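Local coordinates for alkaline phosphatase D (Bacillus subtilis, PDB 2YEQ), which hydrolyses phosphate esters as an alkaline phosphatase and phosphodiesterase whose active site holds iron and calcium, at residues 394-399 with 429-434; 332-337 with 387-392; 401-406 with 482-487. All blocks are in the same frame, centred on the assembly; numbering follows the deposited sequence.

Contact 1: 394-399 with 429-434. With EDO (1,2-ethanediol), chain B; EDO (1,2-ethanediol), chain T.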
loop_
_atom_site.group_PDB
_atom_site.type_symbol
_atom_site.label_atom_id
_atom_site.label_comp_id
_atom_site.label_asym_id
_atom_site.label_seq_id
_atom_site.Cartn_x
_atom_site.Cartn_y
_atom_site.Cartn_z
ATOM N N GLU A 394 24.404 -5.113 11.390
ATOM C CA GLU A 394 25.095 -4.642 12.590
ATOM C C GLU A 394 26.352 -3.800 12.274
ATOM O O GLU A 394 26.921 -3.188 13.164
ATOM C CB GLU A 394 25.471 -5.852 13.457
ATOM C CG GLU A 394 24.285 -6.720 13.890
ATOM C CD GLU A 394 23.898 -6.485 15.324
ATOM O OE1 GLU A 394 24.559 -7.084 16.205
ATOM O OE2 GLU A 394 22.952 -5.690 15.561
ATOM N N LYS A 395 26.763 -3.750 11.010
ATOM C CA LYS A 395 28.005 -3.067 10.620
ATOM C C LYS A 395 27.772 -1.968 9.580
ATOM O O LYS A 395 27.510 -2.249 8.393
ATOM C CB LYS A 395 28.995 -4.059 10.022
ATOM C CG LYS A 395 29.436 -5.184 10.915
ATOM C CD LYS A 395 30.218 -6.248 10.118
ATOM C CE LYS A 395 31.518 -5.719 9.561
ATOM N NZ LYS A 395 32.373 -6.837 9.074
ATOM N N THR A 396 27.900 -0.720 10.002
ATOM C CA THR A 396 27.855 0.385 9.049
ATOM C C THR A 396 29.067 0.403 8.116
ATOM O O THR A 396 29.033 1.030 7.064
ATOM C CB THR A 396 27.721 1.739 9.744
ATOM O OG1 THR A 396 28.700 1.846 10.771
ATOM C CG2 THR A 396 26.334 1.893 10.362
ATOM N N SER A 397 30.130 -0.303 8.481
ATOM C CA SER A 397 31.261 -0.464 7.589
ATOM C C SER A 397 30.987 -1.465 6.468
ATOM O O SER A 397 31.722 -1.508 5.491
ATOM C CB SER A 397 32.500 -0.887 8.389
ATOM O OG SER A 397 32.333 -2.165 8.982
ATOM N N SER A 398 29.956 -2.305 6.592
ATOM C CA SER A 398 29.709 -3.319 5.562
ATOM C C SER A 398 29.168 -2.660 4.284
ATOM O O SER A 398 28.711 -1.532 4.281
ATOM C CB SER A 398 28.717 -4.401 6.037
ATOM O OG SER A 398 27.580 -3.788 6.627
ATOM N N LYS A 399 29.228 -3.401 3.200
ATOM C CA LYS A 399 28.795 -2.924 1.920
ATOM C C LYS A 399 27.275 -2.578 1.888
ATOM O O LYS A 399 26.422 -3.328 2.389
ATOM C CB LYS A 399 29.095 -4.001 0.891
ATOM C CG LYS A 399 28.936 -3.523 -0.534
ATOM C CD LYS A 399 28.457 -4.624 -1.442
ATOM C CE LYS A 399 28.069 -4.068 -2.812
ATOM N NZ LYS A 399 28.322 -5.043 -3.899
ATOM N N GLU A 429 20.620 5.022 18.021
ATOM C CA GLU A 429 20.811 3.590 18.192
ATOM C C GLU A 429 20.873 2.874 16.855
ATOM O O GLU A 429 21.375 1.747 16.756
ATOM C CB GLU A 429 19.683 3.034 19.080
ATOM C CG GLU A 429 19.870 1.609 19.522
ATOM C CD GLU A 429 21.183 1.373 20.264
ATOM O OE1 GLU A 429 21.484 2.161 21.184
ATOM O OE2 GLU A 429 21.886 0.395 19.907
ATOM N N ASN A 430 20.394 3.542 15.805
ATOM C CA ASN A 430 20.254 2.917 14.484
ATOM C C ASN A 430 20.867 3.808 13.391
ATOM O O ASN A 430 20.128 4.419 12.612
ATOM C CB ASN A 430 18.750 2.656 14.178
ATOM C CG ASN A 430 18.110 1.706 15.180
ATOM O OD1 ASN A 430 18.279 0.493 15.061
ATOM N ND2 ASN A 430 17.446 2.252 16.195
ATOM N N PRO A 431 22.205 3.882 13.339
ATOM C CA PRO A 431 22.891 4.890 12.496
ATOM C C PRO A 431 22.716 4.680 10.990
ATOM O O PRO A 431 23.041 5.561 10.207
ATOM C CB PRO A 431 24.380 4.733 12.895
ATOM C CG PRO A 431 24.469 3.360 13.521
ATOM C CD PRO A 431 23.160 3.204 14.237
ATOM N N HIS A 432 22.240 3.520 10.566
ATOM C CA HIS A 432 21.868 3.325 9.177
ATOM C C HIS A 432 20.621 4.152 8.767
ATOM O O HIS A 432 20.376 4.349 7.580
ATOM C CB HIS A 432 21.617 1.848 8.875
ATOM C CG HIS A 432 20.557 1.237 9.734
ATOM N ND1 HIS A 432 20.779 0.884 11.047
ATOM C CD2 HIS A 432 19.252 0.970 9.484
ATOM C CE1 HIS A 432 19.655 0.417 11.568
ATOM N NE2 HIS A 432 18.717 0.446 10.636
ATOM N N ILE A 433 19.861 4.628 9.746
ATOM C CA ILE A 433 18.653 5.377 9.500
ATOM C C ILE A 433 19.000 6.862 9.277
ATOM O O ILE A 433 19.550 7.533 10.153
ATOM C CB ILE A 433 17.608 5.233 10.654
ATOM C CG1 ILE A 433 17.205 3.761 10.874
ATOM C CG2 ILE A 433 16.351 6.042 10.325
ATOM C CD1 ILE A 433 16.046 3.525 11.878
ATOM N N GLN A 434 18.596 7.375 8.125
ATOM C CA GLN A 434 19.006 8.702 7.670
ATOM C C GLN A 434 17.923 9.762 7.807
ATOM O O GLN A 434 18.204 10.947 7.613
ATOM C CB GLN A 434 19.405 8.614 6.195
ATOM C CG GLN A 434 20.513 7.624 5.908
ATOM C CD GLN A 434 21.757 7.960 6.708
ATOM O OE1 GLN A 434 22.237 9.091 6.646
ATOM N NE2 GLN A 434 22.241 7.006 7.512
HETATM C C1 EDO B . 23.988 -0.747 12.093
HETATM O O1 EDO B . 23.051 -0.199 13.046
HETATM C C2 EDO B . 23.826 -0.226 10.663
HETATM O O2 EDO B . 23.332 -1.198 9.705
HETATM C C1 EDO T . 24.097 -0.001 17.105
HETATM O O1 EDO T . 24.314 1.274 17.725
HETATM C C2 EDO T . 24.782 -0.100 15.746
HETATM O O2 EDO T . 24.416 -1.331 15.105
#
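Thr396, at the tip of the beta hairpin that joins strands 384-390 and 400-406, meets Pro431 and His432 in the turn that leads from helix 423-429 into edge strand 433-437. Both sides are type I turns, Lys395 to Ser398 and Asn430 to Ile433, the second closed by the Ile433 N to Asn430 O bond of 2.9 Å. Direct contact is slight: the methyl CG2 of Thr396 lies 4.0 Å from the ring carbon CG of Pro431. That methyl sits beside its backbone N, with OG1 in the crowded position (chi1 50°), and also touches C2 of the ethanediol of chain B at 3.3 Å.

This diol fills the angle between the segments. Its O1 lies near the plane of the His432 imidazole, at the ring edge, and makes a hydrogen bond with ND1 at 3.2 Å, in which either partner could be the donor. CB of His432 packs on C2 of the same diol at 3.5 Å. On one face of the imidazole, Asn430 O stands 3.9 Å above the plane, toward the rim, while NE2 is hydrogen-bonded to the carbonyl of Lys336. With a leucine in place of His432, the Lys336 carbonyl would probably be left without its imidazole partner and the diol O1 without its mate.

Within the protein the imidazole is held through NE2, which as donor to the Lys336 carbonyl would leave ND1 of a neutral ring as a probable acceptor for the diol. The segments themselves touch through little more than a methyl and a proline ring, and the diol, probably from the crystallisation liquor, does much of the bridging.

Contact 2: 332-337 with 387-392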
loop_
_atom_site.group_PDB
_atom_site.type_symbol
_atom_site.label_atom_id
_atom_site.label_comp_id
_atom_site.label_asym_id
_atom_site.label_seq_id
_atom_site.Cartn_x
_atom_site.Cartn_y
_atom_site.Cartn_z
ATOM N N ILE A 332 5.989 -3.778 5.390
ATOM C CA ILE A 332 6.441 -3.552 6.751
ATOM C C ILE A 332 7.943 -3.206 6.860
ATOM O O ILE A 332 8.737 -3.456 5.959
ATOM C CB ILE A 332 6.115 -4.800 7.635
ATOM C CG1 ILE A 332 6.555 -6.078 6.937
ATOM C CG2 ILE A 332 4.590 -4.858 8.007
ATOM C CD1 ILE A 332 6.695 -7.299 7.879
ATOM N N PHE A 333 8.301 -2.619 7.982
ATOM C CA PHE A 333 9.656 -2.096 8.204
ATOM C C PHE A 333 10.728 -3.180 8.027
ATOM O O PHE A 333 10.750 -4.184 8.746
ATOM C CB PHE A 333 9.714 -1.460 9.570
ATOM C CG PHE A 333 10.733 -0.352 9.710
ATOM C CD1 PHE A 333 12.087 -0.632 9.789
ATOM C CD2 PHE A 333 10.325 0.965 9.831
ATOM C CE1 PHE A 333 13.035 0.412 9.949
ATOM C CE2 PHE A 333 11.254 1.991 10.015
ATOM C CZ PHE A 333 12.606 1.704 10.058
ATOM N N PHE A 334 11.620 -2.964 7.053
ATOM C CA PHE A 334 12.610 -3.958 6.656
ATOM C C PHE A 334 13.964 -3.807 7.380
ATOM O O PHE A 334 14.601 -4.815 7.738
ATOM C CB PHE A 334 12.835 -3.878 5.155
ATOM C CG PHE A 334 13.750 -4.926 4.611
ATOM C CD1 PHE A 334 13.271 -6.184 4.285
ATOM C CD2 PHE A 334 15.098 -4.650 4.381
ATOM C CE1 PHE A 334 14.122 -7.163 3.773
ATOM C CE2 PHE A 334 15.949 -5.623 3.874
ATOM C CZ PHE A 334 15.471 -6.868 3.564
ATOM N N ALA A 335 14.422 -2.572 7.554
ATOM C CA ALA A 335 15.720 -2.329 8.175
ATOM C C ALA A 335 15.685 -2.661 9.658
ATOM O O ALA A 335 14.606 -2.791 10.249
ATOM C CB ALA A 335 16.179 -0.883 7.954
ATOM N N LYS A 336 16.876 -2.795 10.254
ATOM C CA LYS A 336 17.018 -2.875 11.704
ATOM C C LYS A 336 16.401 -1.645 12.342
ATOM O O LYS A 336 16.634 -0.513 11.900
ATOM C CB LYS A 336 18.507 -3.009 12.095
ATOM C CG LYS A 336 18.808 -2.969 13.583
ATOM C CD LYS A 336 20.347 -3.009 13.853
ATOM C CE LYS A 336 20.730 -2.529 15.258
ATOM N NZ LYS A 336 20.604 -1.061 15.498
ATOM N N TRP A 337 15.653 -1.851 13.424
ATOM C CA TRP A 337 14.870 -0.786 14.015
ATOM C C TRP A 337 14.751 -0.995 15.507
ATOM O O TRP A 337 13.670 -1.323 16.048
ATOM C CB TRP A 337 13.501 -0.770 13.312
ATOM C CG TRP A 337 12.648 0.455 13.455
ATOM C CD1 TRP A 337 13.054 1.726 13.621
ATOM C CD2 TRP A 337 11.214 0.498 13.359
ATOM N NE1 TRP A 337 11.968 2.571 13.660
ATOM C CE2 TRP A 337 10.827 1.834 13.498
ATOM C CE3 TRP A 337 10.227 -0.478 13.180
ATOM C CZ2 TRP A 337 9.499 2.232 13.479
ATOM C CZ3 TRP A 337 8.906 -0.085 13.164
ATOM C CH2 TRP A 337 8.551 1.256 13.299
ATOM N N SER A 387 16.499 4.554 5.156
ATOM C CA SER A 387 17.655 3.810 5.668
ATOM C C SER A 387 18.553 3.364 4.558
ATOM O O SER A 387 18.097 2.889 3.506
ATOM C CB SER A 387 17.227 2.518 6.425
ATOM O OG SER A 387 16.597 2.848 7.644
ATOM N N ASN A 388 19.857 3.421 4.825
ATOM C CA ASN A 388 20.807 2.625 4.073
ATOM C C ASN A 388 20.648 1.147 4.477
ATOM O O ASN A 388 20.547 0.833 5.665
ATOM C CB ASN A 388 22.248 3.090 4.402
ATOM C CG ASN A 388 22.556 4.488 3.844
ATOM O OD1 ASN A 388 23.167 5.344 4.513
ATOM N ND2 ASN A 388 22.105 4.722 2.624
ATOM N N LEU A 389 20.644 0.259 3.500
ATOM C CA LEU A 389 20.616 -1.186 3.748
ATOM C C LEU A 389 22.018 -1.774 3.567
ATOM O O LEU A 389 22.545 -1.792 2.446
ATOM C CB LEU A 389 19.656 -1.878 2.774
ATOM C CG LEU A 389 18.184 -1.422 2.896
ATOM C CD1 LEU A 389 17.324 -2.183 1.885
ATOM C CD2 LEU A 389 17.664 -1.599 4.326
ATOM N N HIS A 390 22.589 -2.262 4.671
ATOM C CA HIS A 390 23.936 -2.857 4.684
ATOM C C HIS A 390 23.893 -4.386 4.641
ATOM O O HIS A 390 22.988 -5.002 5.216
ATOM C CB HIS A 390 24.653 -2.402 5.950
ATOM C CG HIS A 390 25.074 -0.973 5.922
ATOM N ND1 HIS A 390 24.251 0.056 6.330
ATOM C CD2 HIS A 390 26.245 -0.399 5.563
ATOM C CE1 HIS A 390 24.898 1.200 6.222
ATOM N NE2 HIS A 390 26.108 0.953 5.751
ATOM N N VAL A 391 24.872 -5.018 3.993
ATOM C CA VAL A 391 24.870 -6.492 3.894
ATOM C C VAL A 391 24.966 -7.182 5.257
ATOM O O VAL A 391 24.563 -8.331 5.388
ATOM C CB VAL A 391 25.945 -7.054 2.947
ATOM C CG1 VAL A 391 25.655 -6.600 1.530
ATOM C CG2 VAL A 391 27.390 -6.677 3.404
ATOM N N ASP A 392 25.473 -6.468 6.252
ATOM C CA ASP A 392 25.417 -6.905 7.628
ATOM C C ASP A 392 24.765 -5.782 8.398
ATOM O O ASP A 392 25.328 -4.695 8.516
ATOM C CB ASP A 392 26.832 -7.183 8.163
ATOM C CG ASP A 392 26.813 -7.848 9.525
ATOM O OD1 ASP A 392 26.024 -7.420 10.379
ATOM O OD2 ASP A 392 27.593 -8.798 9.731
#
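Leu389 brings its CD2 methyl to the edge of the Phe334 ring, in the ring plane, and the same methyl reaches the methyl of Ala335. The distances match: CD2 of Leu389 is 4.0 Å from CD2 of Phe334 and 4.0 Å from CB of Ala335. The other methyl of Leu389, CD1, lies 4.2 Å from Phe334 CD2, which puts that one ring carbon within touch of both branches of the fork. The two side chains cross at about a right angle. The phenyl group reaches across because its CG is anti to the backbone N (chi1 -175°), while the CA-CB bond itself leans to the flank. Ala335, by contrast, points toward the strand, and its CB meets Ser387 OG at 3.8 Å as well as Leu389.

Ser387 and Leu389 belong to strand 384-390 of the seven-stranded mixed sheet, one of the two large mixed sheets of this calcineurin-like phosphatase, and the loop that follows strand 325-329 lies over that face. Val376 of strand 374-378 touches both Phe334 and Leu389, and Trp352 meets the Phe334 ring edge to face. The loop's backbone is held too, since the carboxylate of Glu404 on the neighbouring strand 400-406 accepts the N-H groups of Phe334 and Ala335, one on each oxygen.

Within the loop, Phe333 and Trp337 turn their faces to each other, with Trp337 CD2 standing 3.5 Å above the centre of the Phe333 ring. Ala335 O comes to the edge of that same phenyl ring in its plane, and Trp385 at the start of the strand meets Trp337 edge to face.

Contact 3: 401-406 with 482-487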
loop_
_atom_site.group_PDB
_atom_site.type_symbol
_atom_site.label_atom_id
_atom_site.label_comp_id
_atom_site.label_asym_id
_atom_site.label_seq_id
_atom_site.Cartn_x
_atom_site.Cartn_y
_atom_site.Cartn_z
ATOM N N PHE A 401 23.955 -2.523 0.041
ATOM C CA PHE A 401 23.343 -3.202 -1.085
ATOM C C PHE A 401 22.115 -2.438 -1.602
ATOM O O PHE A 401 21.564 -2.769 -2.651
ATOM C CB PHE A 401 23.019 -4.682 -0.777
ATOM C CG PHE A 401 21.876 -4.898 0.181
ATOM C CD1 PHE A 401 20.566 -4.957 -0.278
ATOM C CD2 PHE A 401 22.117 -5.110 1.529
ATOM C CE1 PHE A 401 19.518 -5.199 0.598
ATOM C CE2 PHE A 401 21.079 -5.357 2.410
ATOM C CZ PHE A 401 19.773 -5.385 1.951
ATOM N N GLY A 402 21.683 -1.430 -0.878
ATOM C CA GLY A 402 20.497 -0.694 -1.305
ATOM C C GLY A 402 19.995 0.281 -0.298
ATOM O O GLY A 402 20.728 0.717 0.585
ATOM N N ALA A 403 18.711 0.607 -0.407
ATOM C CA ALA A 403 18.070 1.574 0.468
ATOM C C ALA A 403 16.609 1.181 0.721
ATOM O O ALA A 403 16.007 0.503 -0.103
ATOM C CB ALA A 403 18.099 2.972 -0.160
ATOM N N GLU A 404 16.080 1.634 1.848
ATOM C CA GLU A 404 14.661 1.487 2.178
ATOM C C GLU A 404 14.018 2.852 2.328
ATOM O O GLU A 404 14.515 3.692 3.062
ATOM C CB GLU A 404 14.460 0.711 3.500
ATOM C CG GLU A 404 12.970 0.495 3.817
ATOM C CD GLU A 404 12.661 -0.293 5.104
ATOM O OE1 GLU A 404 13.499 -0.326 6.053
ATOM O OE2 GLU A 404 11.513 -0.820 5.171
ATOM N N PHE A 405 12.886 3.048 1.647
ATOM C CA PHE A 405 12.050 4.217 1.836
ATOM C C PHE A 405 10.736 3.794 2.467
ATOM O O PHE A 405 9.922 3.114 1.825
ATOM C CB PHE A 405 11.798 4.869 0.467
ATOM C CG PHE A 405 13.076 5.251 -0.225
ATOM C CD1 PHE A 405 13.865 6.257 0.309
ATOM C CD2 PHE A 405 13.520 4.578 -1.323
ATOM C CE1 PHE A 405 15.091 6.607 -0.282
ATOM C CE2 PHE A 405 14.781 4.926 -1.938
ATOM C CZ PHE A 405 15.538 5.940 -1.391
ATOM N N VAL A 406 10.547 4.200 3.709
ATOM C CA VAL A 406 9.351 3.921 4.464
ATOM C C VAL A 406 8.456 5.138 4.348
ATOM O O VAL A 406 8.793 6.227 4.785
ATOM C CB VAL A 406 9.656 3.678 5.957
ATOM C CG1 VAL A 406 8.370 3.365 6.759
ATOM C CG2 VAL A 406 10.723 2.543 6.111
ATOM N N THR A 482 28.547 5.410 -0.493
ATOM C CA THR A 482 28.134 6.597 0.251
ATOM C C THR A 482 26.632 6.505 0.620
ATOM O O THR A 482 26.185 7.166 1.536
ATOM C CB THR A 482 28.482 7.898 -0.516
ATOM O OG1 THR A 482 27.495 8.144 -1.518
ATOM C CG2 THR A 482 29.864 7.767 -1.189
ATOM N N GLY A 483 25.873 5.661 -0.066
ATOM C CA GLY A 483 24.460 5.430 0.318
ATOM C C GLY A 483 23.577 6.636 0.036
ATOM O O GLY A 483 23.808 7.363 -0.948
ATOM N N LEU A 484 22.626 6.897 0.929
ATOM C CA LEU A 484 21.613 7.930 0.711
ATOM C C LEU A 484 22.205 9.325 0.938
ATOM O O LEU A 484 22.865 9.570 1.953
ATOM C CB LEU A 484 20.427 7.764 1.663
ATOM C CG LEU A 484 19.480 6.579 1.412
ATOM C CD1 LEU A 484 18.487 6.451 2.593
ATOM C CD2 LEU A 484 18.741 6.704 0.084
ATOM N N ARG A 485 21.920 10.238 0.015
ATOM C CA ARG A 485 22.343 11.637 0.131
ATOM C C ARG A 485 21.137 12.545 0.164
ATOM O O ARG A 485 20.299 12.462 -0.715
ATOM C CB ARG A 485 23.184 12.005 -1.085
ATOM C CG ARG A 485 24.570 11.418 -1.085
ATOM C CD ARG A 485 25.473 12.185 -2.064
ATOM N NE ARG A 485 26.515 11.348 -2.665
ATOM C CZ ARG A 485 26.294 10.316 -3.481
ATOM N NH1 ARG A 485 25.056 9.951 -3.813
ATOM N NH2 ARG A 485 27.327 9.630 -3.961
ATOM N N LYS A 486 21.055 13.399 1.170
ATOM C CA LYS A 486 19.951 14.321 1.328
ATOM C C LYS A 486 20.193 15.505 0.408
ATOM O O LYS A 486 21.167 16.221 0.601
ATOM C CB LYS A 486 19.861 14.807 2.774
ATOM C CG LYS A 486 18.553 15.494 3.101
ATOM C CD LYS A 486 18.567 16.129 4.473
ATOM C CE LYS A 486 17.803 15.299 5.445
ATOM N NZ LYS A 486 17.847 15.874 6.806
ATOM N N VAL A 487 19.323 15.697 -0.585
ATOM C CA VAL A 487 19.497 16.756 -1.586
ATOM C C VAL A 487 18.539 17.910 -1.376
ATOM O O VAL A 487 18.614 18.935 -2.072
ATOM C CB VAL A 487 19.442 16.197 -3.027
ATOM C CG1 VAL A 487 20.629 15.223 -3.256
ATOM C CG2 VAL A 487 18.083 15.522 -3.327
#
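Strands 400-406 and 484-489 pass one another steeply inclined, nearest at Ala403 and Leu484, whose CA atoms are 7.3 Å apart, and they meet through side chains rather than backbone bonds. Leu484 carries the contact. Its CD2 methyl touches CB of Ala403 at 3.8 Å and comes closer still to the far end of the Phe405 ring, 3.6 Å from CZ and 3.7 Å from CE1. The methyl meets that ring obliquely, and the two side chains slide past each other in opposite directions. The leucine CB already points toward the strand, and CG, beside the backbone N and anti to the carbonyl carbon (chi1 -71°), carries the CD2 methyl onto Ala403 and Phe405. Ala403 in turn directs its CB toward the leucine. Phe405 starts out along the flank, yet the ring still reaches the leucine, and it also meets the ring of Trp452, the planes at about 15°.

Glu404, between Ala403 and Phe405, points the opposite way, into the other side of its sheet. At the start of this strand Phe401 and Gly402 both face Leu389, a classic beta bulge.

Leu484 also packs on Ala386 of strand 384-390 and on Tyr477 of its own neighbour strand 470-477. Ala403 and Phe405 belong to the seven-stranded sheet and Leu484 to the edge of the ten-stranded one, so this is part of the apolar layer between the two sheets of the beta sandwich that marks calcineurin-like metallophosphatases.

In the fold
Going from the N terminus, contact 2 closes first: the loop after strand 325-329 returns to strand 384-390, and the chain between them supplies the iron ligand His382 and the calcium ligand Asp380. Contact 1 opens just afterwards in the hairpin loop, so the two stand in series. Contact 3 opens at 401-406, before contact 1 has closed at 429-434, and closes only at 482-487; contacts 1 and 3 therefore cross. All three reach the seven-stranded sheet. Contact 1 joins the tip of its hairpin to the turn leading into its edge strand, contact 2 covers it with a loop, and contact 3 packs it on the ten-stranded sheet.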